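Porin (Rhodobacter capsulatus, PDB 2POR) forms trimeric outer-membrane channels that let small hydrophilic solutes, up to about 0.6 kDa, diffuse passively through a 16-stranded beta barrel. Local coordinates at residues A[76-82]-A[129-133]; A[83-88]-A[100-104]; A[146-152]-A[167-173]; A[179-185]-A[201-207]. One frame throughout, in Å; residues are numbered along the deposited sequence. Where two conformers were deposited one is given.

Overall arrangement
The long loop between strands 68-73 and 118-125 folds into the porin barrel and narrows its pore; contacts 1 and 2 lie in or on it, and contacts 3 and 4 pair the wall strands it meets. Contact 1 seats its short helix on strand 128-134; contact 2, nested within the same loop and centred about 13 Å from contact 1, ties the loop to itself. The centres of contacts 3 and 4 are about 11 Å apart. Wall and loop meet where S79 OG lies 2.8 Å from E185 OE1 and P103 O lies 2.9 Å from Q183 NE2. Contacts 1 and 2 each supply ligands to a calcium ion, and two calcium-bound waters belong to both.

Contact 1 (A[76-82]-A[129-133]); sequences LGASEAL and SVAAS. With CA (calcium ion), chain B.
The A131 methyl group is the strand's main point of contact with the helix, touching A78 on the first turn and L82 one turn later. The CB atoms of A78 and A131 lie 3.7 Å apart, and L82 CG is 3.8 Å from A131 CB. L82 reaches it because its CG stands anti to the carbonyl carbon (chi1 -55°), which carries the branch across to the strand; CD1 then rests near the backbone oxygen of S129. With alanines at the meeting point, the axes of helix and strand come within 7.3 Å, the two running largely against each other.

Polar chemistry enters at the helix start. G77 holds the N-cap position, and the next backbone amide, A78 N, donates to S133 OG at 2.8 Å with an N-H...O angle of 154°. S133 can meet it because chi1 (46°) sets the hydroxyl between its own backbone N and carbonyl carbon. On the opposite side of the helix the extended chain of E80 grips a calcium ion with both carboxylate oxygens, OE1 and OE2 each 2.5 Å from the metal; four waters and D108 complete the shell. The chemistry thus divides the helix: alanine and leucine carbons, with one serine at the amino end, fasten it to the barrel wall, while its anionic side is turned to the metal and probably neutralised in part by it.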
# COMPACT_ATOMS: atom_id res chain seq x y z
N LEU A 76 -17.30 -13.26 -2.82
CA LEU A 76 -17.64 -14.54 -2.28
C LEU A 76 -18.33 -15.32 -3.34
O LEU A 76 -18.78 -14.76 -4.33
CB LEU A 76 -18.59 -14.43 -1.12
CG LEU A 76 -18.04 -13.62 0.05
CD1 LEU A 76 -19.13 -13.53 1.08
CD2 LEU A 76 -16.76 -14.26 0.64
N GLY A 77 -18.38 -16.65 -3.24
CA GLY A 77 -19.16 -17.38 -4.20
C GLY A 77 -20.62 -17.37 -3.70
O GLY A 77 -20.84 -17.01 -2.53
N ALA A 78 -21.59 -17.77 -4.53
CA ALA A 78 -23.02 -17.73 -4.20
C ALA A 78 -23.44 -18.36 -2.90
O ALA A 78 -24.16 -17.74 -2.12
CB ALA A 78 -23.76 -18.39 -5.29
N SER A 79 -22.97 -19.57 -2.54
CA SER A 79 -23.32 -20.18 -1.28
C SER A 79 -22.78 -19.44 -0.08
O SER A 79 -23.52 -19.21 0.88
CB SER A 79 -22.82 -21.62 -1.22
OG SER A 79 -23.27 -22.30 -2.38
N GLU A 80 -21.51 -19.04 -0.06
CA GLU A 80 -20.94 -18.33 1.06
C GLU A 80 -21.66 -16.98 1.20
O GLU A 80 -21.93 -16.62 2.34
CB GLU A 80 -19.48 -18.11 0.81
CG GLU A 80 -18.86 -17.60 2.08
CD GLU A 80 -17.35 -17.61 2.18
OE1 GLU A 80 -16.66 -18.15 1.33
OE2 GLU A 80 -16.82 -17.13 3.18
N ALA A 81 -21.98 -16.30 0.09
CA ALA A 81 -22.69 -15.01 0.05
C ALA A 81 -24.03 -15.16 0.81
O ALA A 81 -24.39 -14.27 1.59
CB ALA A 81 -22.97 -14.60 -1.39
N LEU A 82 -24.76 -16.28 0.70
CA LEU A 82 -25.99 -16.45 1.47
C LEU A 82 -25.83 -17.08 2.83
O LEU A 82 -26.55 -16.66 3.73
CB LEU A 82 -27.02 -17.26 0.68
CG LEU A 82 -27.37 -16.74 -0.71
CD1 LEU A 82 -28.56 -17.47 -1.27
CD2 LEU A 82 -27.63 -15.26 -0.62
N SER A 129 -34.05 -15.25 -1.03
CA SER A 129 -32.80 -14.74 -1.58
C SER A 129 -32.17 -15.72 -2.56
O SER A 129 -32.26 -16.93 -2.34
CB SER A 129 -31.81 -14.49 -0.48
OG SER A 129 -32.23 -13.54 0.49
N VAL A 130 -31.61 -15.24 -3.66
CA VAL A 130 -30.85 -16.07 -4.57
C VAL A 130 -29.50 -15.44 -4.88
O VAL A 130 -29.37 -14.21 -4.87
CB VAL A 130 -31.53 -16.27 -5.89
CG1 VAL A 130 -32.60 -17.25 -5.62
CG2 VAL A 130 -32.01 -14.98 -6.51
N ALA A 131 -28.48 -16.25 -5.15
CA ALA A 131 -27.14 -15.74 -5.50
C ALA A 131 -26.56 -16.61 -6.63
O ALA A 131 -26.95 -17.79 -6.79
CB ALA A 131 -26.25 -15.79 -4.26
N ALA A 132 -25.73 -16.06 -7.50
CA ALA A 132 -25.12 -16.83 -8.57
C ALA A 132 -23.73 -16.25 -8.78
O ALA A 132 -23.55 -15.04 -8.71
CB ALA A 132 -25.93 -16.70 -9.86
N SER A 133 -22.69 -17.05 -8.99
CA SER A 133 -21.34 -16.53 -9.13
C SER A 133 -20.55 -17.29 -10.21
O SER A 133 -20.93 -18.42 -10.54
CB SER A 133 -20.65 -16.65 -7.80
OG SER A 133 -20.87 -17.94 -7.22
CA CA B . -14.72 -18.42 2.92
O HOH W 1 -14.53 -17.40 5.00
O HOH W 2 -15.89 -19.90 4.21
O HOH W 3 -14.26 -20.28 1.43
O HOH W 4 -12.75 -19.32 3.89

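Contact 2 (A[83-88]-A[100-104]). With CA (calcium ion), chain C.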
# COMPACT_ATOMS: atom_id res chain seq x y z
N PHE A 83 -24.91 -18.03 3.13
CA PHE A 83 -24.93 -18.73 4.42
C PHE A 83 -23.81 -18.38 5.37
O PHE A 83 -23.93 -18.70 6.55
CB PHE A 83 -24.95 -20.28 4.23
CG PHE A 83 -25.98 -20.71 3.18
CD1 PHE A 83 -27.31 -20.31 3.29
CD2 PHE A 83 -25.59 -21.45 2.08
CE1 PHE A 83 -28.20 -20.65 2.30
CE2 PHE A 83 -26.49 -21.79 1.10
CZ PHE A 83 -27.79 -21.38 1.21
N GLY A 84 -22.74 -17.71 4.89
CA GLY A 84 -21.64 -17.32 5.76
C GLY A 84 -20.88 -18.46 6.44
O GLY A 84 -20.83 -19.59 5.95
N ASP A 85 -20.26 -18.15 7.56
CA ASP A 85 -19.40 -19.05 8.31
C ASP A 85 -19.95 -19.37 9.68
O ASP A 85 -20.94 -18.79 10.09
CB ASP A 85 -17.99 -18.43 8.47
CG ASP A 85 -17.27 -18.42 7.12
OD1 ASP A 85 -17.40 -19.35 6.34
OD2 ASP A 85 -16.62 -17.43 6.83
N LEU A 86 -19.31 -20.26 10.43
CA LEU A 86 -19.75 -20.63 11.76
C LEU A 86 -19.15 -19.59 12.70
O LEU A 86 -18.38 -18.71 12.27
CB LEU A 86 -19.27 -22.06 12.10
CG LEU A 86 -19.73 -23.19 11.19
CD1 LEU A 86 -19.24 -24.46 11.86
CD2 LEU A 86 -21.25 -23.28 11.00
N TYR A 87 -19.50 -19.66 13.98
CA TYR A 87 -19.05 -18.70 15.00
C TYR A 87 -17.52 -18.55 15.01
O TYR A 87 -16.81 -19.53 15.17
CB TYR A 87 -19.55 -19.16 16.39
CG TYR A 87 -19.18 -18.19 17.51
CD1 TYR A 87 -19.76 -16.93 17.59
CD2 TYR A 87 -18.23 -18.57 18.43
CE1 TYR A 87 -19.38 -16.06 18.60
CE2 TYR A 87 -17.83 -17.71 19.44
CZ TYR A 87 -18.41 -16.47 19.50
OH TYR A 87 -17.97 -15.62 20.47
N GLU A 88 -16.99 -17.34 14.93
CA GLU A 88 -15.58 -17.06 14.87
C GLU A 88 -15.01 -17.04 16.24
O GLU A 88 -15.44 -16.31 17.13
CB GLU A 88 -15.37 -15.74 14.15
CG GLU A 88 -13.92 -15.41 14.00
CD GLU A 88 -13.62 -14.18 13.15
OE1 GLU A 88 -14.03 -14.09 12.00
OE2 GLU A 88 -12.92 -13.32 13.64
N ASN A 100 -13.19 -21.77 11.76
CA ASN A 100 -14.66 -21.67 11.82
C ASN A 100 -15.27 -21.58 10.45
O ASN A 100 -16.47 -21.67 10.28
CB ASN A 100 -15.01 -20.42 12.65
CG ASN A 100 -14.57 -19.13 11.97
OD1 ASN A 100 -13.38 -18.89 11.72
ND2 ASN A 100 -15.50 -18.26 11.62
N ASP A 101 -14.50 -21.34 9.40
CA ASP A 101 -15.02 -21.11 8.07
C ASP A 101 -15.67 -22.32 7.50
O ASP A 101 -15.18 -23.42 7.69
CB ASP A 101 -13.91 -20.67 7.14
CG ASP A 101 -13.11 -19.45 7.63
OD1 ASP A 101 -12.82 -19.21 8.82
OD2 ASP A 101 -12.79 -18.70 6.73
N ILE A 102 -16.78 -22.19 6.82
CA ILE A 102 -17.40 -23.33 6.22
C ILE A 102 -16.61 -23.62 4.93
O ILE A 102 -16.19 -22.67 4.26
CB ILE A 102 -18.93 -22.99 5.98
CG1 ILE A 102 -19.67 -23.02 7.32
CG2 ILE A 102 -19.57 -23.96 4.98
CD1 ILE A 102 -21.19 -22.64 7.17
N PRO A 103 -16.39 -24.90 4.54
CA PRO A 103 -15.52 -25.27 3.42
C PRO A 103 -16.20 -25.14 2.08
O PRO A 103 -16.54 -26.15 1.44
CB PRO A 103 -15.07 -26.69 3.76
CG PRO A 103 -16.25 -27.27 4.51
CD PRO A 103 -16.72 -26.10 5.35
N TYR A 104 -16.42 -23.91 1.61
CA TYR A 104 -17.04 -23.75 0.32
C TYR A 104 -15.99 -24.06 -0.74
O TYR A 104 -14.80 -23.80 -0.57
CB TYR A 104 -17.57 -22.30 0.12
CG TYR A 104 -18.66 -21.98 1.14
CD1 TYR A 104 -19.93 -22.48 0.95
CD2 TYR A 104 -18.39 -21.19 2.25
CE1 TYR A 104 -20.91 -22.17 1.89
CE2 TYR A 104 -19.38 -20.88 3.18
CZ TYR A 104 -20.63 -21.39 2.97
OH TYR A 104 -21.65 -21.18 3.86
CA CA C . -11.92 -17.78 10.31
O HOH W 2 -15.89 -19.90 4.21
O HOH W 1 -14.53 -17.40 5.00
O HOH W 5 -13.85 -16.37 10.32
O HOH W 6 -11.63 -16.77 8.33
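L86 and N100 are clasped twice, marking the tight half of the contact. The L86 amide donates to N100 O, and N100 ND2 returns an almost straight bond (177°) to L86 O at 3.0 Å, in the amide plane of N100 but above the carbonyl plane. N100 CG sits between its backbone N and carbonyl carbon (chi1 65°), which places ND2 at L86 O and OD1 on a calcium ion. Nearby, L86 and I102 cross at about a right angle, L86 CG 3.9 Å from I102 CG1. At the other end Y104 closes the contact, its hydroxyl donating in the carbonyl plane to G84 O at 2.8 Å.

The other side is wet and charged. D85 OD1 takes the I102 amide at 2.9 Å from above the carboxylate plane, and a water links it to I102 O. D85 OD2 lies 4.0 Å from D101 OD2, a like-charged pair spanned by a second water. Both waters also bind the calcium ion held by E80. D101 OD1, D93 and D95 share the N100 metal, and E88 reaches its shell through a water. Calcium and its waters probably offset the crowding of acids where the loop folds back on itself.

Contact 3 (A[146-152]-A[167-173])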
# COMPACT_ATOMS: atom_id res chain seq x y z
N ASP A 146 -8.22 -21.53 -17.95
CA ASP A 146 -8.06 -21.69 -16.51
C ASP A 146 -9.16 -22.64 -16.11
O ASP A 146 -10.04 -22.99 -16.90
CB ASP A 146 -8.21 -20.29 -15.80
CG ASP A 146 -7.61 -20.17 -14.40
OD1 ASP A 146 -7.17 -21.17 -13.84
OD2 ASP A 146 -7.56 -19.08 -13.84
N ALA A 147 -9.09 -23.15 -14.88
CA ALA A 147 -10.24 -23.84 -14.28
C ALA A 147 -11.37 -22.79 -14.20
O ALA A 147 -11.06 -21.59 -14.12
CB ALA A 147 -9.93 -24.29 -12.86
N GLN A 148 -12.63 -23.14 -14.23
CA GLN A 148 -13.66 -22.12 -14.15
C GLN A 148 -14.59 -22.49 -13.04
O GLN A 148 -15.02 -23.65 -13.02
CB GLN A 148 -14.35 -22.09 -15.43
CG GLN A 148 -15.42 -21.03 -15.36
CD GLN A 148 -16.03 -20.77 -16.70
OE1 GLN A 148 -16.48 -19.67 -16.98
NE2 GLN A 148 -16.01 -21.70 -17.65
N GLU A 149 -14.94 -21.60 -12.12
CA GLU A 149 -15.82 -21.97 -11.02
C GLU A 149 -17.18 -21.34 -11.26
O GLU A 149 -17.27 -20.38 -12.05
CB GLU A 149 -15.30 -21.49 -9.70
CG GLU A 149 -15.05 -19.97 -9.65
CD GLU A 149 -14.40 -19.45 -8.39
OE1 GLU A 149 -14.03 -20.24 -7.52
OE2 GLU A 149 -14.26 -18.23 -8.30
N MET A 150 -18.20 -21.92 -10.64
CA MET A 150 -19.58 -21.43 -10.74
C MET A 150 -20.36 -21.93 -9.56
O MET A 150 -20.09 -23.02 -9.06
CB MET A 150 -20.37 -21.95 -11.90
CG MET A 150 -19.93 -21.49 -13.25
SD MET A 150 -20.25 -22.83 -14.41
CE MET A 150 -19.96 -21.84 -15.86
N ALA A 151 -21.37 -21.20 -9.09
CA ALA A 151 -22.20 -21.68 -8.00
C ALA A 151 -23.54 -20.94 -8.09
O ALA A 151 -23.66 -19.89 -8.76
CB ALA A 151 -21.58 -21.38 -6.66
N VAL A 152 -24.54 -21.57 -7.51
CA VAL A 152 -25.88 -21.00 -7.46
C VAL A 152 -26.38 -21.37 -6.05
O VAL A 152 -26.00 -22.42 -5.49
CB VAL A 152 -26.83 -21.59 -8.62
CG1 VAL A 152 -26.29 -21.21 -9.99
CG2 VAL A 152 -26.95 -23.10 -8.51
N TYR A 167 -25.14 -25.06 -4.77
CA TYR A 167 -24.49 -26.00 -5.59
C TYR A 167 -23.37 -25.21 -6.21
O TYR A 167 -23.53 -24.20 -6.89
CB TYR A 167 -25.46 -26.47 -6.59
CG TYR A 167 -24.75 -27.38 -7.54
CD1 TYR A 167 -24.37 -28.66 -7.16
CD2 TYR A 167 -24.45 -26.87 -8.79
CE1 TYR A 167 -23.67 -29.43 -8.07
CE2 TYR A 167 -23.74 -27.63 -9.69
CZ TYR A 167 -23.36 -28.90 -9.32
OH TYR A 167 -22.63 -29.63 -10.23
N GLU A 168 -22.22 -25.83 -6.08
CA GLU A 168 -20.98 -25.27 -6.55
C GLU A 168 -20.18 -26.23 -7.43
O GLU A 168 -20.16 -27.44 -7.17
CB GLU A 168 -20.11 -24.93 -5.38
CG GLU A 168 -20.71 -24.15 -4.21
CD GLU A 168 -19.62 -23.70 -3.27
OE1 GLU A 168 -18.94 -22.72 -3.56
OE2 GLU A 168 -19.43 -24.30 -2.23
N LYS A 169 -19.51 -25.74 -8.45
CA LYS A 169 -18.65 -26.59 -9.24
C LYS A 169 -17.41 -25.90 -9.82
O LYS A 169 -17.38 -24.67 -10.01
CB LYS A 169 -19.46 -27.21 -10.34
CG LYS A 169 -20.00 -26.20 -11.28
CD LYS A 169 -20.50 -27.06 -12.38
CE LYS A 169 -20.11 -26.33 -13.64
NZ LYS A 169 -20.21 -27.24 -14.77
N ILE A 170 -16.33 -26.68 -10.04
CA ILE A 170 -15.10 -26.20 -10.70
C ILE A 170 -14.85 -27.12 -11.90
O ILE A 170 -14.80 -28.34 -11.77
CB ILE A 170 -13.85 -26.22 -9.75
CG1 ILE A 170 -14.05 -25.39 -8.47
CG2 ILE A 170 -12.67 -25.67 -10.57
CD1 ILE A 170 -12.87 -25.42 -7.50
N ASP A 171 -14.82 -26.58 -13.10
CA ASP A 171 -14.46 -27.26 -14.31
C ASP A 171 -12.99 -27.10 -14.59
O ASP A 171 -12.47 -25.99 -14.70
CB ASP A 171 -15.17 -26.72 -15.51
CG ASP A 171 -16.66 -26.92 -15.42
OD1 ASP A 171 -17.11 -27.86 -14.75
OD2 ASP A 171 -17.37 -26.12 -16.02
N SER A 172 -12.36 -28.25 -14.72
CA SER A 172 -10.94 -28.38 -14.96
C SER A 172 -10.63 -28.02 -16.39
O SER A 172 -11.36 -28.44 -17.27
CB SER A 172 -10.48 -29.80 -14.74
OG SER A 172 -9.09 -29.79 -14.99
N PRO A 173 -9.55 -27.31 -16.72
CA PRO A 173 -9.14 -27.12 -18.09
C PRO A 173 -8.59 -28.44 -18.62
O PRO A 173 -8.61 -28.59 -19.83
CB PRO A 173 -8.13 -26.03 -18.04
CG PRO A 173 -7.42 -26.31 -16.75
CD PRO A 173 -8.51 -26.86 -15.81
O HOH W 7 -12.17 -24.50 -17.75
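The flat peptide group between D146 and A147 has the puckered ring of P173 packed against it, with P173 CB 3.8 Å from D146 O and P173 CD equally close to A147 CA. The D171 carboxylate is met at its edge, where OD1 offers its syn lone pair to K169 NZ at 3.2 Å in a salt bridge along one strand. The Y167 hydroxyl hydrogen-bonds to E182 on the neighbouring strand.

Between these groups the two strands form a regular antiparallel ladder. Hydrogen-bonded pairs Q148-D171, M150-K169 and V152-Y167 enclose the non-hydrogen-bonded pairs E149-I170 and A151-E168. In the middle pair K169 N donates to M150 O at 2.8 Å. The strands are neighbours in the barrel, joined as a beta hairpin.

On the face bearing M150 and K169, these two chains run side by side in the same direction, SD of M150 3.6 Å from CE of K169. The lysine's CG lies between its backbone N and carbonyl carbon (chi1 63°), and a bend at chi3 helps bring its amine to D171. The opposite face, with E149, A151, E168 and I170, looks into the pore; there A151 CB packs 3.8 Å from E168 CG. Both glutamates find their partners in the constricting loop, E149 accepting from the amide of G107, E168 from L105 and bonding to T106. The chemistry therefore gives the hairpin a mixed outer surface of ion pair and thioether, and an inner one whose carboxylates tether the loop.

Contact 4 (A[179-185]-A[201-207])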
# COMPACT_ATOMS: atom_id res chain seq x y z
N ALA A 179 -9.19 -33.39 -11.84
CA ALA A 179 -10.56 -33.82 -12.04
C ALA A 179 -11.50 -32.62 -11.84
O ALA A 179 -11.19 -31.68 -11.11
CB ALA A 179 -10.97 -34.85 -11.00
N ASP A 180 -12.64 -32.64 -12.49
CA ASP A 180 -13.72 -31.70 -12.18
C ASP A 180 -14.22 -31.89 -10.75
O ASP A 180 -14.19 -33.02 -10.23
CB ASP A 180 -14.89 -31.92 -13.07
CG ASP A 180 -14.67 -31.56 -14.51
OD1 ASP A 180 -13.76 -30.80 -14.82
OD2 ASP A 180 -15.45 -32.05 -15.33
N MET A 181 -14.71 -30.83 -10.09
CA MET A 181 -15.14 -30.96 -8.71
C MET A 181 -16.57 -30.39 -8.58
O MET A 181 -16.98 -29.56 -9.40
CB MET A 181 -14.20 -30.18 -7.79
CG MET A 181 -12.70 -30.48 -7.96
SD MET A 181 -11.61 -29.87 -6.67
CE MET A 181 -10.62 -28.98 -7.80
N GLU A 182 -17.35 -30.82 -7.60
CA GLU A 182 -18.65 -30.23 -7.35
C GLU A 182 -18.99 -30.46 -5.92
O GLU A 182 -18.39 -31.32 -5.26
CB GLU A 182 -19.73 -30.83 -8.20
CG GLU A 182 -19.92 -32.30 -7.99
CD GLU A 182 -21.21 -32.85 -8.58
OE1 GLU A 182 -21.54 -32.54 -9.73
OE2 GLU A 182 -21.89 -33.58 -7.85
N GLN A 183 -19.91 -29.65 -5.37
CA GLN A 183 -20.33 -29.79 -3.98
C GLN A 183 -21.74 -29.23 -3.88
O GLN A 183 -22.04 -28.22 -4.52
CB GLN A 183 -19.38 -29.00 -3.08
CG GLN A 183 -19.62 -29.16 -1.61
CD GLN A 183 -18.51 -28.47 -0.87
OE1 GLN A 183 -17.42 -28.99 -0.84
NE2 GLN A 183 -18.60 -27.33 -0.21
N LEU A 184 -22.58 -29.93 -3.15
CA LEU A 184 -23.95 -29.51 -2.90
C LEU A 184 -24.03 -29.19 -1.43
O LEU A 184 -23.47 -29.95 -0.64
CB LEU A 184 -24.92 -30.63 -3.19
CG LEU A 184 -26.40 -30.33 -2.84
CD1 LEU A 184 -27.12 -29.57 -3.98
CD2 LEU A 184 -27.07 -31.65 -2.56
N GLU A 185 -24.68 -28.11 -1.00
CA GLU A 185 -24.79 -27.76 0.41
C GLU A 185 -26.26 -27.56 0.83
O GLU A 185 -27.05 -27.06 0.01
CB GLU A 185 -24.09 -26.44 0.76
CG GLU A 185 -22.59 -26.30 0.60
CD GLU A 185 -22.10 -25.63 -0.66
OE1 GLU A 185 -22.81 -24.87 -1.31
OE2 GLU A 185 -20.96 -25.86 -1.01
N TYR A 201 -24.60 -29.22 5.79
CA TYR A 201 -24.15 -30.51 5.38
C TYR A 201 -23.72 -30.28 3.94
O TYR A 201 -24.41 -29.60 3.18
CB TYR A 201 -25.32 -31.49 5.49
CG TYR A 201 -24.95 -32.80 4.81
CD1 TYR A 201 -24.19 -33.71 5.53
CD2 TYR A 201 -25.35 -33.04 3.50
CE1 TYR A 201 -23.81 -34.88 4.92
CE2 TYR A 201 -24.96 -34.21 2.89
CZ TYR A 201 -24.20 -35.12 3.62
OH TYR A 201 -23.81 -36.31 3.03
N ALA A 202 -22.58 -30.85 3.53
CA ALA A 202 -22.07 -30.68 2.16
C ALA A 202 -21.61 -32.06 1.67
O ALA A 202 -21.08 -32.86 2.44
CB ALA A 202 -20.85 -29.74 2.09
N ASP A 203 -21.76 -32.31 0.40
CA ASP A 203 -21.44 -33.59 -0.17
C ASP A 203 -20.98 -33.38 -1.60
O ASP A 203 -21.58 -32.56 -2.32
CB ASP A 203 -22.71 -34.44 -0.09
CG ASP A 203 -22.51 -35.85 -0.55
OD1 ASP A 203 -22.03 -36.69 0.21
OD2 ASP A 203 -22.83 -36.11 -1.70
N GLY A 204 -19.94 -34.07 -2.09
CA GLY A 204 -19.59 -33.92 -3.50
C GLY A 204 -18.35 -34.71 -3.85
O GLY A 204 -18.10 -35.78 -3.27
N GLU A 205 -17.56 -34.18 -4.77
CA GLU A 205 -16.32 -34.84 -5.10
C GLU A 205 -15.26 -33.82 -5.43
O GLU A 205 -15.54 -32.74 -5.94
CB GLU A 205 -16.47 -35.80 -6.26
CG GLU A 205 -16.85 -35.18 -7.57
CD GLU A 205 -17.19 -36.19 -8.67
OE1 GLU A 205 -17.83 -37.20 -8.37
OE2 GLU A 205 -16.80 -35.93 -9.82
N LEU A 206 -14.04 -34.20 -5.08
CA LEU A 206 -12.87 -33.36 -5.19
C LEU A 206 -11.80 -34.03 -6.05
O LEU A 206 -11.82 -35.25 -6.19
CB LEU A 206 -12.28 -33.12 -3.82
CG LEU A 206 -13.10 -32.37 -2.79
CD1 LEU A 206 -12.30 -32.26 -1.50
CD2 LEU A 206 -13.49 -31.00 -3.36
N ASP A 207 -10.88 -33.27 -6.65
CA ASP A 207 -9.73 -33.81 -7.33
C ASP A 207 -8.91 -34.51 -6.25
O ASP A 207 -8.73 -33.99 -5.13
CB ASP A 207 -8.93 -32.70 -7.94
CG ASP A 207 -7.57 -33.18 -8.46
OD1 ASP A 207 -7.56 -33.87 -9.47
OD2 ASP A 207 -6.56 -32.86 -7.84
O HOH W 8 -14.66 -35.58 -11.82
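A179 and D207 join beyond the last paired residues of the hairpin: the A179 amide donates to D207 OD1 at 2.9 Å, meeting the oxygen on its anti side and 33° out of the carboxylate plane. D207 can serve because its CG is anti to the backbone N (chi1 169°). Beside it M181 SD accepts a weak but straight bond from D207 N at 3.5 Å. M181 SD also touches CD2 of L206, the two chains crossing at a slant. Not every polar atom is so served, since the buried A179 O has no partner.

From here the strands settle into antiparallel pairing, E182-E205 and L184-D203 hydrogen-bonded, Q183-G204 and E185-A202 not. L184 N donates to D203 O at 2.9 Å. This is the hairpin of strands 181-192 and 195-207, part of the 16-stranded porin barrel.

On the pore-facing side Q183 CG packs 3.9 Å from A202 CB, the extended glutamine chain leaning over the alanine. Its NE2 reaches E185 OE2 at 2.9 Å, on the anti lone pair of that oxygen. On the outer side CG of E182 and CG of E205 pass 4.2 Å apart, and a water links E205 OE2 to D180 O.

A second shell fixes these groups. The Q183 amide is held by P103 O of the constricting loop and by H229, and E185 OE1 bonds to S79 on the loop helix. Back at the A179 end, D207 OD2 caps the amide of F210 at the start of helix 208-214.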